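Local coordinates for protein PcaV transcriptional regulator (Streptomyces coelicolor, PDB 4G9Y) that probably acts as a DNA-binding transcription factor of the MarR family, a winged helix-turn-helix regulator that binds 3,4-dihydroxybenzoate, at residues A23-S33 and L109-F120; R78-R86 and L95-V105. One frame throughout, in Å; residues are numbered along the deposited sequence.

Interaction 1: residues A23-S33 and L109-F120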
loop_
_atom_site.group_PDB
_atom_site.type_symbol
_atom_site.label_atom_id
_atom_site.label_comp_id
_atom_site.label_asym_id
_atom_site.label_seq_id
_atom_site.Cartn_x
_atom_site.Cartn_y
_atom_site.Cartn_z
ATOM N N ALA A 23 0.680 -8.015 -4.312
ATOM C CA ALA A 23 0.280 -9.121 -5.169
ATOM C C ALA A 23 -1.014 -8.790 -5.912
ATOM O O ALA A 23 -1.161 -9.119 -7.083
ATOM C CB ALA A 23 0.117 -10.394 -4.340
ATOM N N HIS A 24 -1.952 -8.126 -5.246
ATOM C CA HIS A 24 -3.192 -7.750 -5.926
ATOM C C HIS A 24 -2.924 -6.687 -7.003
ATOM O O HIS A 24 -3.485 -6.730 -8.101
ATOM C CB HIS A 24 -4.229 -7.237 -4.926
ATOM C CG HIS A 24 -5.581 -7.051 -5.530
ATOM N ND1 HIS A 24 -5.968 -5.877 -6.134
ATOM C CD2 HIS A 24 -6.619 -7.908 -5.669
ATOM C CE1 HIS A 24 -7.194 -6.014 -6.607
ATOM N NE2 HIS A 24 -7.614 -7.235 -6.333
ATOM N N TYR A 25 -2.052 -5.736 -6.683
ATOM C CA TYR A 25 -1.668 -4.689 -7.634
ATOM C C TYR A 25 -0.988 -5.302 -8.856
ATOM O O TYR A 25 -1.242 -4.893 -9.993
ATOM C CB TYR A 25 -0.737 -3.676 -6.948
ATOM C CG TYR A 25 -0.223 -2.567 -7.841
ATOM C CD1 TYR A 25 1.031 -2.647 -8.433
ATOM C CD2 TYR A 25 -0.992 -1.427 -8.076
ATOM C CE1 TYR A 25 1.503 -1.623 -9.245
ATOM C CE2 TYR A 25 -0.531 -0.405 -8.879
ATOM C CZ TYR A 25 0.715 -0.507 -9.464
ATOM O OH TYR A 25 1.173 0.513 -10.263
ATOM N N LEU A 26 -0.139 -6.296 -8.624
ATOM C CA LEU A 26 0.510 -7.016 -9.725
ATOM C C LEU A 26 -0.518 -7.695 -10.632
ATOM O O LEU A 26 -0.420 -7.620 -11.855
ATOM C CB LEU A 26 1.516 -8.046 -9.187
ATOM C CG LEU A 26 2.121 -9.009 -10.214
ATOM C CD1 LEU A 26 3.064 -8.280 -11.153
ATOM C CD2 LEU A 26 2.824 -10.184 -9.535
ATOM N N LEU A 27 -1.516 -8.347 -10.043
ATOM C CA LEU A 27 -2.521 -9.035 -10.854
ATOM C C LEU A 27 -3.418 -8.059 -11.604
ATOM O O LEU A 27 -3.863 -8.346 -12.712
ATOM C CB LEU A 27 -3.376 -9.974 -10.004
ATOM C CG LEU A 27 -2.824 -11.372 -9.720
ATOM C CD1 LEU A 27 -3.970 -12.268 -9.287
ATOM C CD2 LEU A 27 -2.117 -11.961 -10.941
ATOM N N TRP A 28 -3.690 -6.905 -11.003
ATOM C CA TRP A 28 -4.437 -5.875 -11.722
ATOM C C TRP A 28 -3.698 -5.506 -12.995
ATOM O O TRP A 28 -4.286 -5.401 -14.073
ATOM C CB TRP A 28 -4.644 -4.619 -10.877
ATOM C CG TRP A 28 -5.420 -3.517 -11.630
ATOM C CD1 TRP A 28 -4.926 -2.635 -12.563
ATOM C CD2 TRP A 28 -6.816 -3.215 -11.495
ATOM N NE1 TRP A 28 -5.937 -1.803 -13.010
ATOM C CE2 TRP A 28 -7.102 -2.142 -12.368
ATOM C CE3 TRP A 28 -7.851 -3.740 -10.697
ATOM C CZ2 TRP A 28 -8.376 -1.597 -12.480
ATOM C CZ3 TRP A 28 -9.115 -3.194 -10.815
ATOM C CH2 TRP A 28 -9.368 -2.135 -11.699
ATOM N N ASN A 29 -2.397 -5.305 -12.869
ATOM C CA ASN A 29 -1.609 -4.874 -14.003
ATOM C C ASN A 29 -1.427 -5.962 -15.062
ATOM O O ASN A 29 -1.354 -5.667 -16.252
ATOM C CB ASN A 29 -0.273 -4.262 -13.547
ATOM C CG ASN A 29 -0.447 -2.844 -13.037
ATOM O OD1 ASN A 29 -0.445 -1.894 -13.816
ATOM N ND2 ASN A 29 -0.662 -2.698 -11.733
ATOM N N THR A 30 -1.397 -7.221 -14.651
ATOM C CA THR A 30 -1.197 -8.279 -15.633
ATOM C C THR A 30 -2.517 -8.837 -16.185
ATOM O O THR A 30 -2.560 -9.321 -17.300
ATOM C CB THR A 30 -0.335 -9.425 -15.081
ATOM O OG1 THR A 30 -0.987 -9.992 -13.955
ATOM C CG2 THR A 30 1.045 -8.922 -14.645
ATOM N N MET A 31 -3.598 -8.755 -15.424
ATOM C CA MET A 31 -4.847 -9.382 -15.857
ATOM C C MET A 31 -5.984 -8.399 -16.165
ATOM O O MET A 31 -7.003 -8.775 -16.752
ATOM C CB MET A 31 -5.331 -10.392 -14.813
ATOM C CG MET A 31 -4.438 -11.614 -14.668
ATOM S SD MET A 31 -5.190 -12.730 -13.473
ATOM C CE MET A 31 -6.695 -13.204 -14.350
ATOM N N VAL A 32 -5.845 -7.158 -15.729
ATOM C CA VAL A 32 -6.917 -6.197 -15.961
ATOM C C VAL A 32 -6.474 -5.166 -16.975
ATOM O O VAL A 32 -6.981 -5.142 -18.088
ATOM C CB VAL A 32 -7.387 -5.512 -14.678
ATOM C CG1 VAL A 32 -8.458 -4.483 -14.997
ATOM C CG2 VAL A 32 -7.920 -6.568 -13.668
ATOM N N SER A 33 -5.508 -4.336 -16.593
ATOM C CA SER A 33 -5.010 -3.296 -17.473
ATOM C C SER A 33 -3.708 -2.691 -16.973
ATOM O O SER A 33 -3.554 -2.394 -15.789
ATOM C CB SER A 33 -6.041 -2.177 -17.613
ATOM O OG SER A 33 -5.513 -1.144 -18.430
ATOM N N LEU A 109 -13.489 -3.892 -18.791
ATOM C CA LEU A 109 -12.648 -4.012 -17.599
ATOM C C LEU A 109 -13.376 -4.746 -16.476
ATOM O O LEU A 109 -12.770 -5.541 -15.775
ATOM C CB LEU A 109 -12.155 -2.646 -17.123
ATOM C CG LEU A 109 -11.174 -1.985 -18.105
ATOM C CD1 LEU A 109 -10.711 -0.648 -17.598
ATOM C CD2 LEU A 109 -9.980 -2.876 -18.413
ATOM N N GLY A 110 -14.673 -4.479 -16.316
ATOM C CA GLY A 110 -15.477 -5.157 -15.311
ATOM C C GLY A 110 -15.397 -6.678 -15.409
ATOM O O GLY A 110 -15.232 -7.384 -14.404
ATOM N N VAL A 111 -15.513 -7.186 -16.628
ATOM C CA VAL A 111 -15.389 -8.613 -16.865
ATOM C C VAL A 111 -13.993 -9.099 -16.447
ATOM O O VAL A 111 -13.853 -10.140 -15.823
ATOM C CB VAL A 111 -15.664 -8.947 -18.337
ATOM C CG1 VAL A 111 -15.222 -10.369 -18.665
ATOM C CG2 VAL A 111 -17.151 -8.752 -18.659
ATOM N N ARG A 112 -12.964 -8.326 -16.774
ATOM C CA ARG A 112 -11.595 -8.715 -16.442
ATOM C C ARG A 112 -11.352 -8.653 -14.936
ATOM O O ARG A 112 -10.640 -9.489 -14.374
ATOM C CB ARG A 112 -10.590 -7.841 -17.202
ATOM C CG ARG A 112 -10.733 -8.005 -18.727
ATOM C CD ARG A 112 -9.770 -7.134 -19.521
ATOM N NE ARG A 112 -8.375 -7.518 -19.329
ATOM C CZ ARG A 112 -7.748 -8.454 -20.036
ATOM N NH1 ARG A 112 -8.397 -9.115 -20.986
ATOM N NH2 ARG A 112 -6.473 -8.730 -19.794
ATOM N N ILE A 113 -11.962 -7.672 -14.282
ATOM C CA ILE A 113 -11.775 -7.506 -12.855
ATOM C C ILE A 113 -12.379 -8.695 -12.121
ATOM O O ILE A 113 -11.786 -9.214 -11.175
ATOM C CB ILE A 113 -12.388 -6.188 -12.358
ATOM C CG1 ILE A 113 -11.538 -5.006 -12.851
ATOM C CG2 ILE A 113 -12.503 -6.176 -10.818
ATOM C CD1 ILE A 113 -12.267 -3.689 -12.816
ATOM N N ALA A 114 -13.549 -9.134 -12.574
ATOM C CA ALA A 114 -14.233 -10.260 -11.951
ATOM C C ALA A 114 -13.389 -11.532 -12.068
ATOM O O ALA A 114 -13.250 -12.300 -11.114
ATOM C CB ALA A 114 -15.613 -10.466 -12.588
ATOM N N ARG A 115 -12.819 -11.745 -13.245
ATOM C CA ARG A 115 -11.971 -12.899 -13.476
ATOM C C ARG A 115 -10.695 -12.802 -12.638
ATOM O O ARG A 115 -10.225 -13.798 -12.062
ATOM C CB ARG A 115 -11.645 -13.017 -14.970
ATOM C CG ARG A 115 -10.955 -14.311 -15.377
ATOM C CD ARG A 115 -11.689 -14.998 -16.528
ATOM N NE ARG A 115 -11.767 -14.154 -17.719
ATOM C CZ ARG A 115 -12.896 -13.679 -18.241
ATOM N NH1 ARG A 115 -14.071 -13.963 -17.693
ATOM N NH2 ARG A 115 -12.846 -12.918 -19.324
ATOM N N MET A 116 -10.140 -11.599 -12.566
ATOM C CA MET A 116 -8.890 -11.393 -11.850
ATOM C C MET A 116 -9.040 -11.683 -10.363
ATOM O O MET A 116 -8.197 -12.352 -9.765
ATOM C CB MET A 116 -8.360 -9.974 -12.064
ATOM C CG MET A 116 -7.046 -9.716 -11.345
ATOM S SD MET A 116 -7.323 -9.082 -9.673
ATOM C CE MET A 116 -8.053 -7.467 -10.009
ATOM N N ASN A 117 -10.106 -11.175 -9.760
ATOM C CA ASN A 117 -10.347 -11.428 -8.343
ATOM C C ASN A 117 -10.648 -12.892 -8.019
ATOM O O ASN A 117 -10.304 -13.375 -6.948
ATOM C CB ASN A 117 -11.449 -10.515 -7.805
ATOM C CG ASN A 117 -10.951 -9.117 -7.577
ATOM O OD1 ASN A 117 -9.854 -8.913 -7.034
ATOM N ND2 ASN A 117 -11.721 -8.139 -8.022
ATOM N N GLN A 118 -11.279 -13.597 -8.945
ATOM C CA GLN A 118 -11.485 -15.033 -8.787
ATOM C C GLN A 118 -10.139 -15.771 -8.832
ATOM O O GLN A 118 -9.881 -16.660 -8.029
ATOM C CB GLN A 118 -12.443 -15.549 -9.868
ATOM C CG GLN A 118 -12.201 -16.991 -10.275
ATOM C CD GLN A 118 -13.307 -17.537 -11.157
ATOM O OE1 GLN A 118 -14.232 -16.813 -11.533
ATOM N NE2 GLN A 118 -13.222 -18.821 -11.487
ATOM N N VAL A 119 -9.273 -15.389 -9.767
ATOM C CA VAL A 119 -7.922 -15.949 -9.821
ATOM C C VAL A 119 -7.072 -15.611 -8.574
ATOM O O VAL A 119 -6.337 -16.453 -8.058
ATOM C CB VAL A 119 -7.209 -15.530 -11.135
ATOM C CG1 VAL A 119 -5.718 -15.850 -11.094
ATOM C CG2 VAL A 119 -7.876 -16.197 -12.329
ATOM N N PHE A 120 -7.179 -14.383 -8.085
ATOM C CA PHE A 120 -6.500 -13.969 -6.851
ATOM C C PHE A 120 -6.811 -14.871 -5.636
ATOM O O PHE A 120 -5.915 -15.215 -4.846
ATOM C CB PHE A 120 -6.885 -12.513 -6.540
ATOM C CG PHE A 120 -6.145 -11.898 -5.381
ATOM C CD1 PHE A 120 -4.781 -11.668 -5.453
ATOM C CD2 PHE A 120 -6.828 -11.500 -4.242
ATOM C CE1 PHE A 120 -4.102 -11.062 -4.398
ATOM C CE2 PHE A 120 -6.156 -10.900 -3.166
ATOM C CZ PHE A 120 -4.791 -10.674 -3.248
HETATM O O HOH W 1 -8.789 -10.759 -16.054
#

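Interaction 2: residues R78-R86 and L95-V105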
loop_
_atom_site.group_PDB
_atom_site.type_symbol
_atom_site.label_atom_id
_atom_site.label_comp_id
_atom_site.label_asym_id
_atom_site.label_seq_id
_atom_site.Cartn_x
_atom_site.Cartn_y
_atom_site.Cartn_z
ATOM N N ARG A 78 -8.652 12.910 -21.426
ATOM C CA ARG A 78 -7.705 12.881 -22.537
ATOM C C ARG A 78 -7.764 11.576 -23.318
ATOM O O ARG A 78 -7.397 11.543 -24.485
ATOM C CB ARG A 78 -6.272 13.118 -22.042
ATOM C CG ARG A 78 -5.982 14.530 -21.589
ATOM C CD ARG A 78 -6.009 15.478 -22.764
ATOM N NE ARG A 78 -5.908 16.874 -22.351
ATOM C CZ ARG A 78 -4.758 17.512 -22.175
ATOM N NH1 ARG A 78 -3.611 16.870 -22.367
ATOM N NH2 ARG A 78 -4.756 18.787 -21.805
ATOM N N ARG A 79 -8.220 10.503 -22.677
ATOM C CA ARG A 79 -8.368 9.231 -23.372
ATOM C C ARG A 79 -9.726 9.099 -24.062
ATOM O O ARG A 79 -10.025 8.081 -24.675
ATOM C CB ARG A 79 -8.133 8.062 -22.414
ATOM C CG ARG A 79 -6.671 7.903 -21.989
ATOM C CD ARG A 79 -6.509 6.748 -20.990
ATOM N NE ARG A 79 -6.988 5.494 -21.571
ATOM C CZ ARG A 79 -7.348 4.425 -20.867
ATOM N NH1 ARG A 79 -7.294 4.455 -19.539
ATOM N NH2 ARG A 79 -7.777 3.334 -21.489
ATOM N N GLY A 80 -10.544 10.137 -23.961
ATOM C CA GLY A 80 -11.848 10.125 -24.595
ATOM C C GLY A 80 -12.839 9.225 -23.878
ATOM O O GLY A 80 -13.776 8.707 -24.505
ATOM N N LEU A 81 -12.655 9.047 -22.569
ATOM C CA LEU A 81 -13.517 8.150 -21.801
ATOM C C LEU A 81 -14.563 8.883 -20.985
ATOM O O LEU A 81 -15.537 8.278 -20.532
ATOM C CB LEU A 81 -12.688 7.257 -20.870
ATOM C CG LEU A 81 -11.646 6.421 -21.609
ATOM C CD1 LEU A 81 -10.920 5.506 -20.638
ATOM C CD2 LEU A 81 -12.273 5.622 -22.735
ATOM N N LEU A 82 -14.356 10.177 -20.766
ATOM C CA LEU A 82 -15.366 10.978 -20.084
ATOM C C LEU A 82 -15.371 12.411 -20.567
ATOM O O LEU A 82 -14.370 12.903 -21.095
ATOM C CB LEU A 82 -15.231 10.898 -18.547
ATOM C CG LEU A 82 -14.098 11.493 -17.709
ATOM C CD1 LEU A 82 -14.052 13.015 -17.729
ATOM C CD2 LEU A 82 -14.251 11.015 -16.262
ATOM N N ASP A 83 -16.511 13.069 -20.393
ATOM C CA ASP A 83 -16.659 14.484 -20.711
ATOM C C ASP A 83 -16.983 15.270 -19.446
ATOM O O ASP A 83 -17.558 14.740 -18.498
ATOM C CB ASP A 83 -17.762 14.705 -21.746
ATOM C CG ASP A 83 -17.349 14.254 -23.152
ATOM O OD1 ASP A 83 -16.132 14.286 -23.464
ATOM O OD2 ASP A 83 -18.235 13.857 -23.941
ATOM N N LYS A 84 -16.618 16.541 -19.452
ATOM C CA LYS A 84 -16.752 17.395 -18.285
ATOM C C LYS A 84 -17.466 18.650 -18.744
ATOM O O LYS A 84 -17.066 19.270 -19.725
ATOM C CB LYS A 84 -15.359 17.718 -17.740
ATOM C CG LYS A 84 -15.293 18.663 -16.550
ATOM C CD LYS A 84 -13.891 18.601 -15.938
ATOM C CE LYS A 84 -13.714 19.556 -14.770
ATOM N NZ LYS A 84 -12.407 19.335 -14.082
ATOM N N VAL A 85 -18.549 18.997 -18.060
ATOM C CA VAL A 85 -19.335 20.179 -18.403
ATOM C C VAL A 85 -19.475 21.069 -17.172
ATOM O O VAL A 85 -19.766 20.586 -16.090
ATOM C CB VAL A 85 -20.749 19.779 -18.887
ATOM C CG1 VAL A 85 -21.671 20.976 -18.917
ATOM C CG2 VAL A 85 -20.684 19.123 -20.249
ATOM N N ARG A 86 -19.252 22.367 -17.328
ATOM C CA ARG A 86 -19.510 23.302 -16.245
ATOM C C ARG A 86 -21.008 23.291 -15.947
ATOM O O ARG A 86 -21.826 23.366 -16.863
ATOM C CB ARG A 86 -19.047 24.698 -16.645
ATOM C CG ARG A 86 -19.234 25.756 -15.587
ATOM C CD ARG A 86 -18.680 27.077 -16.084
ATOM N NE ARG A 86 -19.186 28.218 -15.325
ATOM C CZ ARG A 86 -20.342 28.824 -15.575
ATOM N NH1 ARG A 86 -21.120 28.388 -16.558
ATOM N NH2 ARG A 86 -20.726 29.860 -14.839
ATOM N N LEU A 95 -19.887 18.897 -14.108
ATOM C CA LEU A 95 -20.596 17.627 -14.230
ATOM C C LEU A 95 -19.817 16.679 -15.131
ATOM O O LEU A 95 -19.329 17.090 -16.179
ATOM C CB LEU A 95 -21.983 17.864 -14.810
ATOM C CG LEU A 95 -22.759 18.996 -14.135
ATOM C CD1 LEU A 95 -24.152 19.120 -14.732
ATOM C CD2 LEU A 95 -22.826 18.764 -12.632
ATOM N N LEU A 96 -19.706 15.418 -14.722
ATOM C CA LEU A 96 -18.927 14.429 -15.457
ATOM C C LEU A 96 -19.854 13.384 -16.036
ATOM O O LEU A 96 -20.800 12.952 -15.380
ATOM C CB LEU A 96 -17.935 13.727 -14.520
ATOM C CG LEU A 96 -17.007 14.637 -13.722
ATOM C CD1 LEU A 96 -16.112 13.808 -12.811
ATOM C CD2 LEU A 96 -16.177 15.503 -14.677
ATOM N N ARG A 97 -19.572 12.955 -17.256
ATOM C CA ARG A 97 -20.374 11.928 -17.891
ATOM C C ARG A 97 -19.466 11.051 -18.750
ATOM O O ARG A 97 -18.561 11.564 -19.399
ATOM C CB ARG A 97 -21.425 12.616 -18.752
ATOM C CG ARG A 97 -22.455 11.710 -19.345
ATOM C CD ARG A 97 -23.535 12.546 -20.011
ATOM N NE ARG A 97 -24.160 13.456 -19.053
ATOM C CZ ARG A 97 -25.252 13.165 -18.351
ATOM N NH1 ARG A 97 -25.854 11.990 -18.502
ATOM N NH2 ARG A 97 -25.745 14.054 -17.500
ATOM N N LEU A 98 -19.685 9.736 -18.751
ATOM C CA LEU A 98 -18.880 8.853 -19.603
ATOM C C LEU A 98 -19.215 9.069 -21.072
ATOM O O LEU A 98 -20.337 9.430 -21.402
ATOM C CB LEU A 98 -19.120 7.390 -19.255
ATOM C CG LEU A 98 -18.696 7.029 -17.831
ATOM C CD1 LEU A 98 -18.715 5.548 -17.664
ATOM C CD2 LEU A 98 -17.304 7.576 -17.574
ATOM N N THR A 99 -18.237 8.851 -21.943
ATOM C CA THR A 99 -18.478 8.842 -23.376
ATOM C C THR A 99 -18.911 7.432 -23.740
ATOM O O THR A 99 -18.844 6.535 -22.900
ATOM C CB THR A 99 -17.193 9.171 -24.140
ATOM O OG1 THR A 99 -16.197 8.180 -23.838
ATOM C CG2 THR A 99 -16.669 10.548 -23.741
ATOM N N ASP A 100 -19.352 7.224 -24.976
ATOM C CA ASP A 100 -19.634 5.858 -25.449
ATOM C C ASP A 100 -18.443 4.911 -25.246
ATOM O O ASP A 100 -18.615 3.757 -24.850
ATOM C CB ASP A 100 -20.043 5.851 -26.927
ATOM C CG ASP A 100 -21.314 6.649 -27.190
ATOM O OD1 ASP A 100 -22.002 7.030 -26.225
ATOM O OD2 ASP A 100 -21.634 6.888 -28.372
ATOM N N GLU A 101 -17.234 5.386 -25.520
ATOM C CA GLU A 101 -16.058 4.542 -25.329
ATOM C C GLU A 101 -15.753 4.303 -23.843
ATOM O O GLU A 101 -15.299 3.223 -23.465
ATOM C CB GLU A 101 -14.846 5.109 -26.090
ATOM C CG GLU A 101 -13.545 4.301 -25.985
ATOM C CD GLU A 101 -13.644 2.859 -26.495
ATOM O OE1 GLU A 101 -14.683 2.458 -27.062
ATOM O OE2 GLU A 101 -12.653 2.116 -26.327
ATOM N N GLY A 102 -16.026 5.296 -22.996
ATOM C CA GLY A 102 -15.838 5.122 -21.560
ATOM C C GLY A 102 -16.758 4.034 -21.028
ATOM O O GLY A 102 -16.377 3.246 -20.173
ATOM N N LEU A 103 -17.976 3.975 -21.560
ATOM C CA LEU A 103 -18.915 2.926 -21.170
ATOM C C LEU A 103 -18.413 1.554 -21.600
ATOM O O LEU A 103 -18.534 0.583 -20.865
ATOM C CB LEU A 103 -20.287 3.178 -21.790
ATOM C CG LEU A 103 -21.232 4.086 -21.007
ATOM C CD1 LEU A 103 -22.353 4.589 -21.900
ATOM C CD2 LEU A 103 -21.794 3.321 -19.807
ATOM N N ARG A 104 -17.875 1.486 -22.812
ATOM C CA ARG A 104 -17.338 0.252 -23.371
ATOM C C ARG A 104 -16.124 -0.246 -22.569
ATOM O O ARG A 104 -16.017 -1.433 -22.229
ATOM C CB ARG A 104 -16.970 0.498 -24.837
ATOM C CG ARG A 104 -16.528 -0.723 -25.626
ATOM C CD ARG A 104 -16.433 -0.381 -27.126
ATOM N NE ARG A 104 -17.736 0.007 -27.685
ATOM C CZ ARG A 104 -18.066 1.234 -28.094
ATOM N NH1 ARG A 104 -17.195 2.238 -28.032
ATOM N NH2 ARG A 104 -19.279 1.460 -28.577
ATOM N N VAL A 105 -15.215 0.666 -22.260
ATOM C CA VAL A 105 -14.041 0.332 -21.465
ATOM C C VAL A 105 -14.466 -0.152 -20.070
ATOM O O VAL A 105 -13.943 -1.145 -19.553
ATOM C CB VAL A 105 -13.065 1.537 -21.374
ATOM C CG1 VAL A 105 -12.016 1.324 -20.284
ATOM C CG2 VAL A 105 -12.391 1.770 -22.727
#

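Interaction 1: residues A23-S33 and L109-F120
His24 NE2 donates to Asn117 OD1 at 2.9 Å, the shortest direct polar bond between these two helices of the MarR fold, where segments 23-31 and 109-120 of helices 13-31 and 100-121 run at 137° to each other. The oxygen lies in the ring plane and the donor in the carbonyl plane, with an N-H...O angle of 159°; ring and amide are nearly coplanar. With CG anti to the backbone N (chi1 -171°), the imidazole also turns its CD2 edge onto the face of Phe120, a T-shaped pair with centroids 4.9 Å apart. Two contacts thus fix the rotation of the side chain of His24, a residue that binds 3,4-dihydroxybenzoate in another structure of this protein; Gly14 of the second subunit packs on His24 as well.

Met116 is the knob, set into a hole formed by His24, Leu27, Trp28 and Met31. The bend at chi2 brings its SD obliquely to the imidazole, 4.3 Å from the ring centroid, and that at chi3 turns CE toward Trp28 CE3 and Val32 CG2. Beyond it, Ile113 CD1 meets the indole at Trp28 CH2, 3.5 Å away, while Trp28 NE1 is hydrogen-bonded to Thr36 O. On the other flank Met31 bends at chi3 to bring CE against Val119 CG2.

Where helix 13-31 runs out, Arg112 folds its chain back so that NE donates to Val32 O, 3.0 Å away and tilted from the carbonyl plane. Beside it a single water donates to both Met31 O and Arg112 O, at 2.8 Å each.

Interaction 2: residues R78-R86 and L95-V105
Thr99 OG1 donates to Gly80 O at 2.6 Å and accepts from Gly102 N at 3.0 Å, so one hydroxyl both ties down the turn before strand 82-86 and N-caps helix 100-121. A chi1 of 61° sets OG1 between the backbone N and the carbonyl carbon, from where it meets both. Thr99 N reaches Leu81 O from above the carbonyl plane, and Gly102 CA makes a CA-H...O contact with that same oxygen at 3.3 Å, where a CB would clash. From there the two strands of the wing pair antiparallel: Asp83 with Arg97 and Val85 with Leu95 are hydrogen-bonded pairs, the shortest link being Leu95 N to Val85 O at 2.6 Å. Lys84 CG lies alongside Leu96 CD2, 3.8 Å away. The lysine's amine goes on to a hydrogen bond with Gln55.

One shell out, Gly80 closes helix 66-78 with a Schellman motif, and that helix packs under Leu81, Leu82 and Leu96. A valine in place of Thr99 would probably leave Gly80 O and Gly102 N without their shared partner and the helix's first turn uncapped. Backbone bonds set the strand register, whereas at the passage into the helix a side-chain hydroxyl adds to the bond from Thr99 N to Leu81 O.

The centres of the two interactions lie about 23 Å apart, and helix 100-121 connects them: its first turns belong to interaction 2, its later ones to interaction 1. Along the chain, 23-33 comes first, then 78-86 and 95-105, and finally 109-120, so the local hairpin contact falls within the long-range one. Apart from this continuity of the chain the two do not touch. Interaction 2 joins the wing to the start of the helix; interaction 1 packs the helix on the end of helix 13-31, against the second subunit, and includes ligand-binding His24. The shared helix thus links the wing to the ligand-site region, through which ligand binding could be felt at the wing, consistent with a ligand-responsive regulator.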